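Local coordinates for protein putative thiosugar synthase (Amycolatopsis orientalis, PDB 4N6F) that probably acts as a thiosugar synthase of the thiazole synthase (ThiG) family, taking sulphur from a sulphur-carrier protein, and binds a hexose phosphate within its TIM barrel, at residues I99-L104 with R133-E138. Numbering follows the deposited sequence.
Sequences ILRDSL and RAEGME
R101 reaches across from helix 90-104 to E135, at the C-terminal end of helix 122-134. Two guanidinium nitrogens grip one carboxylate oxygen end-on. NH1 of R101 lies 2.7 Å from OE2 of E135 and meets it on the anti side. NH2 of R101 is 3.0 Å from the same OE2, nearly along the C-O bond, and its hydrogen bond is more bent (136°). The oxygen lies in the guanidinium plane, but the carboxylate is turned 49° from that plane. The other oxygen, OE1, has R98 as its salt-bridge partner. NE of R101 faces OD1 of D102 at 3.5 Å, a longer salt bridge that extends the network. CG of R101 is anti to the backbone N (chi1 179°), and a bend at chi3 turns the guanidinium edge to the acid. M137 lies alongside, its CG 3.8 Å from NH1 of R101 and its CE 4.4 Å from CD2 of L100. A methionine in place of R101 would probably take from OE2 of E135 the two donors R101 supplies and would cost D102 this salt bridge. Within 133-138, NH2 of R133 donates to O of M137 (2.8 Å), and NE of R133 to O of A156. G136 closes the helix with a Schellman motif, its N bonded to O of R133. The contact joins the C-terminal end of helix 90-104 to the turn between helix 122-134 and strand 138-143, on the outside of the TIM barrel.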
loop_
_atom_site.group_PDB
_atom_site.type_symbol
_atom_site.label_atom_id
_atom_site.label_comp_id
_atom_site.label_asym_id
_atom_site.label_seq_id
_atom_site.Cartn_x
_atom_site.Cartn_y
_atom_site.Cartn_z
ATOM N N ILE A 99 13.158 18.818 31.554
ATOM C CA ILE A 99 13.553 20.128 31.013
ATOM C C ILE A 99 12.567 20.578 29.939
ATOM O O ILE A 99 12.119 21.724 29.945
ATOM C CB ILE A 99 15.004 20.131 30.460
ATOM C CG1 ILE A 99 16.008 20.427 31.589
ATOM C CG2 ILE A 99 15.180 21.184 29.368
ATOM C CD1 ILE A 99 16.292 19.269 32.525
ATOM N N LEU A 100 12.242 19.669 29.025
ATOM C CA LEU A 100 11.249 19.923 27.984
ATOM C C LEU A 100 9.954 20.522 28.539
ATOM O O LEU A 100 9.418 21.486 27.992
ATOM C CB LEU A 100 10.925 18.618 27.258
ATOM C CG LEU A 100 9.660 18.634 26.395
ATOM C CD1 LEU A 100 9.914 19.429 25.122
ATOM C CD2 LEU A 100 9.202 17.217 26.087
ATOM N N ARG A 101 9.444 19.922 29.611
ATOM C CA ARG A 101 8.208 20.373 30.243
ATOM C C ARG A 101 8.391 21.736 30.911
ATOM O O ARG A 101 7.584 22.636 30.717
ATOM C CB ARG A 101 7.742 19.339 31.277
ATOM C CG ARG A 101 6.473 19.708 32.038
ATOM C CD ARG A 101 6.226 18.727 33.172
ATOM N NE ARG A 101 7.356 18.708 34.110
ATOM C CZ ARG A 101 7.777 17.643 34.796
ATOM N NH1 ARG A 101 7.175 16.461 34.675
ATOM N NH2 ARG A 101 8.823 17.757 35.611
ATOM N N ASP A 102 9.456 21.875 31.694
ATOM C CA ASP A 102 9.718 23.110 32.443
ATOM C C ASP A 102 10.079 24.286 31.530
ATOM O O ASP A 102 9.603 25.396 31.736
ATOM C CB ASP A 102 10.833 22.885 33.474
ATOM C CG ASP A 102 10.479 21.818 34.504
ATOM O OD1 ASP A 102 9.274 21.595 34.761
ATOM O OD2 ASP A 102 11.410 21.197 35.057
ATOM N N SER A 103 10.907 24.035 30.519
ATOM C CA SER A 103 11.364 25.090 29.612
ATOM C C SER A 103 10.318 25.486 28.564
ATOM O O SER A 103 10.197 26.664 28.232
ATOM C CB SER A 103 12.672 24.680 28.918
ATOM O OG SER A 103 12.460 23.641 27.975
ATOM N N LEU A 104 9.564 24.513 28.046
ATOM C CA LEU A 104 8.605 24.775 26.964
ATOM C C LEU A 104 7.134 24.619 27.329
ATOM O O LEU A 104 6.271 25.000 26.539
ATOM C CB LEU A 104 8.879 23.847 25.782
ATOM C CG LEU A 104 10.214 23.969 25.061
ATOM C CD1 LEU A 104 10.229 22.984 23.898
ATOM C CD2 LEU A 104 10.438 25.394 24.577
ATOM N N ARG A 133 5.097 9.112 34.025
ATOM C CA ARG A 133 3.637 9.078 34.229
ATOM C C ARG A 133 3.236 9.583 35.611
ATOM O O ARG A 133 2.190 10.230 35.754
ATOM C CB ARG A 133 3.073 7.664 34.017
ATOM C CG ARG A 133 2.913 7.258 32.552
ATOM C CD ARG A 133 1.922 8.140 31.815
ATOM N NE ARG A 133 0.613 8.123 32.460
ATOM C CZ ARG A 133 -0.280 9.114 32.442
ATOM N NH1 ARG A 133 -1.444 8.964 33.071
ATOM N NH2 ARG A 133 -0.027 10.256 31.815
ATOM N N ALA A 134 4.060 9.301 36.624
ATOM C CA ALA A 134 3.809 9.805 37.989
ATOM C C ALA A 134 3.794 11.329 38.034
ATOM O O ALA A 134 3.124 11.922 38.873
ATOM C CB ALA A 134 4.846 9.266 38.966
ATOM N N GLU A 135 4.525 11.959 37.120
ATOM C CA GLU A 135 4.512 13.419 36.993
ATOM C C GLU A 135 3.498 13.970 35.977
ATOM O O GLU A 135 3.547 15.144 35.630
ATOM C CB GLU A 135 5.896 13.906 36.615
ATOM C CG GLU A 135 6.955 13.534 37.630
ATOM C CD GLU A 135 8.334 13.894 37.147
ATOM O OE1 GLU A 135 9.276 13.130 37.431
ATOM O OE2 GLU A 135 8.478 14.930 36.467
ATOM N N GLY A 136 2.585 13.131 35.502
ATOM C CA GLY A 136 1.553 13.580 34.565
ATOM C C GLY A 136 1.997 13.870 33.135
ATOM O O GLY A 136 1.269 14.526 32.388
ATOM N N MET A 137 3.168 13.390 32.731
ATOM C CA MET A 137 3.555 13.489 31.322
ATOM C C MET A 137 2.751 12.498 30.472
ATOM O O MET A 137 2.386 11.409 30.929
ATOM C CB MET A 137 5.049 13.250 31.137
ATOM C CG MET A 137 5.917 14.345 31.728
ATOM S SD MET A 137 7.423 14.629 30.783
ATOM C CE MET A 137 6.797 15.703 29.498
ATOM N N GLU A 138 2.483 12.887 29.233
ATOM C CA GLU A 138 1.770 12.040 28.286
ATOM C C GLU A 138 2.797 11.414 27.358
ATOM O O GLU A 138 3.596 12.126 26.758
ATOM C CB GLU A 138 0.746 12.865 27.517
ATOM C CG GLU A 138 -0.415 13.376 28.379
ATOM C CD GLU A 138 -1.510 12.337 28.640
ATOM O OE1 GLU A 138 -2.418 12.643 29.443
ATOM O OE2 GLU A 138 -1.500 11.228 28.042
#